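Local coordinates for capsid Protein (Unidentified, PDB 4DMI), which probably forms pentameric building blocks of a phage capsid, at residues T81-S93 with V157-G171. Sequence-based numbering, arbitrary orientation. Where two conformers were deposited one is given.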
loop_
_atom_site.group_PDB
_atom_site.type_symbol
_atom_site.label_atom_id
_atom_site.label_comp_id
_atom_site.label_asym_id
_atom_site.label_seq_id
_atom_site.Cartn_x
_atom_site.Cartn_y
_atom_site.Cartn_z
ATOM N N THR B 81 -26.319 -0.018 -10.300
ATOM C CA THR B 81 -26.924 -1.100 -9.536
ATOM C C THR B 81 -26.040 -1.441 -8.331
ATOM O O THR B 81 -24.831 -1.178 -8.352
ATOM C CB THR B 81 -27.232 -2.336 -10.418
ATOM O OG1 THR B 81 -26.029 -2.803 -11.038
ATOM C CG2 THR B 81 -28.247 -1.979 -11.486
ATOM N N PRO B 82 -26.645 -2.001 -7.263
ATOM C CA PRO B 82 -25.905 -2.136 -6.002
ATOM C C PRO B 82 -24.681 -3.032 -6.109
ATOM O O PRO B 82 -24.671 -4.019 -6.862
ATOM C CB PRO B 82 -26.934 -2.761 -5.051
ATOM C CG PRO B 82 -28.262 -2.355 -5.616
ATOM C CD PRO B 82 -28.049 -2.422 -7.110
ATOM N N GLY B 83 -23.644 -2.683 -5.357
ATOM C CA GLY B 83 -22.437 -3.484 -5.315
ATOM C C GLY B 83 -21.218 -2.655 -4.979
ATOM O O GLY B 83 -21.316 -1.442 -4.758
ATOM N N PHE B 84 -20.065 -3.313 -4.942
ATOM C CA PHE B 84 -18.787 -2.633 -4.724
ATOM C C PHE B 84 -18.053 -2.523 -6.047
ATOM O O PHE B 84 -17.919 -3.510 -6.773
ATOM C CB PHE B 84 -17.913 -3.417 -3.733
ATOM C CG PHE B 84 -18.443 -3.441 -2.323
ATOM C CD1 PHE B 84 -19.417 -4.354 -1.952
ATOM C CD2 PHE B 84 -17.929 -2.576 -1.358
ATOM C CE1 PHE B 84 -19.907 -4.383 -0.640
ATOM C CE2 PHE B 84 -18.411 -2.607 -0.054
ATOM C CZ PHE B 84 -19.399 -3.516 0.302
ATOM N N TYR B 85 -17.542 -1.334 -6.339
ATOM C CA TYR B 85 -16.881 -1.058 -7.606
ATOM C C TYR B 85 -15.530 -0.417 -7.398
ATOM O O TYR B 85 -15.398 0.530 -6.622
ATOM C CB TYR B 85 -17.749 -0.125 -8.460
ATOM C CG TYR B 85 -19.094 -0.708 -8.834
ATOM C CD1 TYR B 85 -20.182 -0.591 -7.973
ATOM C CD2 TYR B 85 -19.277 -1.375 -10.036
ATOM C CE1 TYR B 85 -21.424 -1.120 -8.305
ATOM C CE2 TYR B 85 -20.522 -1.916 -10.377
ATOM C CZ TYR B 85 -21.581 -1.781 -9.503
ATOM O OH TYR B 85 -22.819 -2.296 -9.813
ATOM N N LYS B 86 -14.519 -0.918 -8.101
ATOM C CA LYS B 86 -13.222 -0.255 -8.157
ATOM C C LYS B 86 -13.262 0.645 -9.378
ATOM O O LYS B 86 -13.691 0.240 -10.444
ATOM C CB LYS B 86 -12.100 -1.280 -8.295
ATOM C CG LYS B 86 -10.757 -0.668 -8.678
ATOM C CD LYS B 86 -9.662 -1.735 -8.713
ATOM C CE LYS B 86 -8.302 -1.098 -8.929
ATOM N NZ LYS B 86 -7.187 -2.053 -8.713
ATOM N N VAL B 87 -12.854 1.911 -9.217
ATOM C CA VAL B 87 -12.835 2.850 -10.333
ATOM C C VAL B 87 -11.544 3.659 -10.302
ATOM O O VAL B 87 -11.203 4.280 -9.292
ATOM C CB VAL B 87 -14.091 3.772 -10.333
ATOM C CG1 VAL B 87 -14.263 4.479 -9.000
ATOM C CG2 VAL B 87 -14.019 4.771 -11.468
ATOM N N VAL B 88 -10.806 3.604 -11.405
ATOM C CA VAL B 88 -9.484 4.204 -11.484
ATOM C C VAL B 88 -9.330 4.946 -12.795
ATOM O O VAL B 88 -9.859 4.541 -13.825
ATOM C CB VAL B 88 -8.372 3.145 -11.363
ATOM C CG1 VAL B 88 -8.427 2.472 -10.033
ATOM C CG2 VAL B 88 -8.496 2.105 -12.443
ATOM N N GLY B 89 -8.592 6.044 -12.762
ATOM C CA GLY B 89 -8.450 6.853 -13.955
ATOM C C GLY B 89 -7.912 8.234 -13.695
ATOM O O GLY B 89 -7.226 8.447 -12.694
ATOM N N ASN B 90 -8.207 9.157 -14.608
ATOM C CA ASN B 90 -7.681 10.525 -14.542
ATOM C C ASN B 90 -8.697 11.557 -14.983
ATOM O O ASN B 90 -9.612 11.269 -15.772
ATOM C CB ASN B 90 -6.421 10.690 -15.411
ATOM C CG ASN B 90 -5.226 9.931 -14.873
ATOM O OD1 ASN B 90 -4.612 10.328 -13.883
ATOM N ND2 ASN B 90 -4.883 8.823 -15.534
ATOM N N LEU B 91 -8.520 12.770 -14.471
ATOM C CA LEU B 91 -9.288 13.930 -14.905
ATOM C C LEU B 91 -8.346 14.936 -15.533
ATOM O O LEU B 91 -7.174 15.036 -15.150
ATOM C CB LEU B 91 -9.917 14.616 -13.689
ATOM C CG LEU B 91 -10.592 13.743 -12.632
ATOM C CD1 LEU B 91 -10.916 14.586 -11.397
ATOM C CD2 LEU B 91 -11.862 13.123 -13.212
ATOM N N SER B 92 -8.854 15.749 -16.448
ATOM C CA SER B 92 -8.095 16.889 -16.957
ATOM C C SER B 92 -8.008 18.007 -15.928
ATOM O O SER B 92 -9.022 18.635 -15.635
ATOM C CB SER B 92 -8.812 17.485 -18.174
ATOM O OG SER B 92 -8.998 16.540 -19.220
ATOM N N SER B 93 -6.818 18.313 -15.414
ATOM C CA SER B 93 -6.750 19.422 -14.461
ATOM C C SER B 93 -7.101 20.749 -15.097
ATOM O O SER B 93 -6.829 21.001 -16.276
ATOM C CB SER B 93 -5.381 19.531 -13.771
ATOM O OG SER B 93 -4.421 20.172 -14.609
ATOM N N VAL B 157 -12.444 19.281 -21.513
ATOM C CA VAL B 157 -11.974 18.459 -20.399
ATOM C C VAL B 157 -12.562 17.056 -20.437
ATOM O O VAL B 157 -13.690 16.863 -20.892
ATOM C CB VAL B 157 -12.267 19.110 -19.025
ATOM C CG1 VAL B 157 -11.442 20.359 -18.850
ATOM C CG2 VAL B 157 -13.762 19.415 -18.843
ATOM N N ARG B 158 -11.799 16.076 -19.956
ATOM C CA ARG B 158 -12.240 14.686 -20.003
ATOM C C ARG B 158 -12.134 13.949 -18.671
ATOM O O ARG B 158 -11.364 14.332 -17.777
ATOM C CB ARG B 158 -11.475 13.904 -21.090
ATOM C CG ARG B 158 -11.797 14.363 -22.501
ATOM C CD ARG B 158 -11.246 13.423 -23.555
ATOM N NE ARG B 158 -11.600 13.911 -24.889
ATOM C CZ ARG B 158 -12.283 13.217 -25.794
ATOM N NH1 ARG B 158 -12.666 11.972 -25.543
ATOM N NH2 ARG B 158 -12.559 13.764 -26.967
ATOM N N VAL B 159 -12.930 12.896 -18.542
ATOM C CA VAL B 159 -12.812 11.945 -17.446
ATOM C C VAL B 159 -12.556 10.601 -18.098
ATOM O O VAL B 159 -13.395 10.117 -18.868
ATOM C CB VAL B 159 -14.102 11.868 -16.601
ATOM C CG1 VAL B 159 -13.940 10.847 -15.466
ATOM C CG2 VAL B 159 -14.462 13.244 -16.043
ATOM N N GLN B 160 -11.404 10.003 -17.820
ATOM C CA GLN B 160 -11.002 8.747 -18.467
ATOM C C GLN B 160 -10.640 7.701 -17.436
ATOM O O GLN B 160 -10.036 8.008 -16.415
ATOM C CB GLN B 160 -9.812 8.980 -19.406
ATOM C CG GLN B 160 -10.130 9.937 -20.538
ATOM C CD GLN B 160 -8.943 10.226 -21.428
ATOM O OE1 GLN B 160 -7.790 10.158 -20.993
ATOM N NE2 GLN B 160 -9.217 10.559 -22.679
ATOM N N GLY B 161 -10.996 6.452 -17.692
ATOM C CA GLY B 161 -10.596 5.412 -16.774
ATOM C C GLY B 161 -11.292 4.096 -16.990
ATOM O O GLY B 161 -11.897 3.863 -18.044
ATOM N N ILE B 162 -11.183 3.232 -15.986
ATOM C CA ILE B 162 -11.812 1.922 -16.016
ATOM C C ILE B 162 -12.432 1.632 -14.663
ATOM O O ILE B 162 -11.998 2.158 -13.634
ATOM C CB ILE B 162 -10.797 0.811 -16.395
ATOM C CG1 ILE B 162 -9.581 0.834 -15.467
ATOM C CG2 ILE B 162 -10.319 0.977 -17.830
ATOM C CD1 ILE B 162 -8.545 -0.246 -15.780
ATOM N N ALA B 163 -13.448 0.786 -14.664
ATOM C CA ALA B 163 -14.041 0.323 -13.427
ATOM C C ALA B 163 -14.465 -1.118 -13.580
ATOM O O ALA B 163 -14.592 -1.626 -14.693
ATOM C CB ALA B 163 -15.259 1.194 -13.032
ATOM N N ARG B 164 -14.676 -1.790 -12.461
ATOM C CA ARG B 164 -15.334 -3.094 -12.485
ATOM C C ARG B 164 -16.018 -3.381 -11.173
ATOM O O ARG B 164 -15.682 -2.801 -10.135
ATOM C CB ARG B 164 -14.366 -4.237 -12.850
ATOM C CG ARG B 164 -13.249 -4.497 -11.837
ATOM C CD ARG B 164 -12.748 -5.953 -11.961
ATOM N NE ARG B 164 -13.683 -6.841 -11.270
ATOM C CZ ARG B 164 -13.371 -8.029 -10.766
ATOM N NH1 ARG B 164 -12.142 -8.539 -10.943
ATOM N NH2 ARG B 164 -14.291 -8.714 -10.098
ATOM N N GLN B 165 -16.987 -4.279 -11.228
ATOM C CA GLN B 165 -17.676 -4.696 -10.018
ATOM C C GLN B 165 -16.803 -5.726 -9.309
ATOM O O GLN B 165 -16.464 -6.772 -9.888
ATOM C CB GLN B 165 -19.057 -5.271 -10.312
ATOM C CG GLN B 165 -19.929 -5.251 -9.049
ATOM C CD GLN B 165 -21.300 -5.856 -9.230
ATOM O OE1 GLN B 165 -21.759 -6.083 -10.350
ATOM N NE2 GLN B 165 -21.961 -6.136 -8.113
ATOM N N ILE B 166 -16.461 -5.431 -8.058
ATOM C CA ILE B 166 -15.583 -6.276 -7.254
ATOM C C ILE B 166 -16.381 -7.269 -6.404
ATOM O O ILE B 166 -15.949 -8.406 -6.181
ATOM C CB ILE B 166 -14.660 -5.403 -6.348
ATOM C CG1 ILE B 166 -13.773 -4.482 -7.192
ATOM C CG2 ILE B 166 -13.809 -6.266 -5.411
ATOM C CD1 ILE B 166 -12.787 -5.221 -8.119
ATOM N N ALA B 167 -17.552 -6.849 -5.927
ATOM C CA ALA B 167 -18.362 -7.707 -5.070
ATOM C C ALA B 167 -19.823 -7.314 -5.160
ATOM O O ALA B 167 -20.137 -6.194 -5.563
ATOM C CB ALA B 167 -17.877 -7.610 -3.614
ATOM N N ASP B 168 -20.726 -8.218 -4.792
ATOM C CA ASP B 168 -22.118 -7.813 -4.667
ATOM C C ASP B 168 -22.322 -7.000 -3.393
ATOM O O ASP B 168 -21.387 -6.813 -2.609
ATOM C CB ASP B 168 -23.104 -8.998 -4.811
ATOM C CG ASP B 168 -23.060 -9.985 -3.646
ATOM O OD1 ASP B 168 -22.564 -9.655 -2.556
ATOM O OD2 ASP B 168 -23.571 -11.115 -3.817
ATOM N N VAL B 169 -23.532 -6.504 -3.192
ATOM C CA VAL B 169 -23.779 -5.603 -2.073
ATOM C C VAL B 169 -23.627 -6.309 -0.713
ATOM O O VAL B 169 -23.316 -5.673 0.297
ATOM C CB VAL B 169 -25.144 -4.891 -2.216
ATOM C CG1 VAL B 169 -26.299 -5.843 -1.890
ATOM C CG2 VAL B 169 -25.201 -3.659 -1.340
ATOM N N SER B 170 -23.806 -7.627 -0.699
ATOM C CA SER B 170 -23.586 -8.416 0.510
ATOM C C SER B 170 -22.107 -8.707 0.763
ATOM O O SER B 170 -21.758 -9.328 1.767
ATOM C CB SER B 170 -24.357 -9.732 0.438
ATOM O OG SER B 170 -25.750 -9.510 0.298
ATOM N N GLY B 171 -21.235 -8.265 -0.143
ATOM C CA GLY B 171 -19.812 -8.488 0.016
ATOM C C GLY B 171 -19.283 -9.771 -0.601
ATOM O O GLY B 171 -18.104 -10.091 -0.443
HETATM O O HOH W 1 -25.320 -6.556 -5.491
HETATM O O HOH W 2 -23.177 -3.654 -12.403
HETATM O O HOH W 3 -6.936 7.552 -17.308
#
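Q165 swings CG away from its own backbone N (chi1 -161°) and runs on extended, while Y85 keeps its ring beside its own N (chi1 -62°); the two side chains thus meet in a CH-pi contact, Q165 CG lying 4.0 Å from the centroid of the Y85 ring. Glutamine suits this place because its CG methylene lies over one face of the ring, toward the rim, while its amide reaches on, NE2 donating to A167 O at 3.1 Å. That carbonyl also takes the N-H of F84, the two donors coming from opposite faces of its plane. Here the register slips: I166 N lies 2.7 Å from F84 O, and A167 N bonds the same oxygen weakly, a classic beta bulge. D168 O then meets the edge of the F84 ring, 3.2 Å from CD1, where the ring's slightly positive hydrogens suit an oxygen. L57 of a neighbouring subunit packs on F84 and A167.

Further along, K86 with R164, V88 with I162 and N90 with Q160 are hydrogen-bonded pairs, each joined by N-H...O bonds in both directions. Branched V88 and I162 cross on one sheet face, their apolar branches suited to packing together. G89 and G161 face each other with CA atoms 3.8 Å apart, so close, and at such extended backbone angles, that only glycine fits. At the far end S92 OG accepts from R158 N at 2.9 Å and is hydrogen-bonded to I120 O of a different subunit from that supplying L57. With 133-142 flanking 83-92, this is antiparallel beta-sheet pairing with a classic bulge.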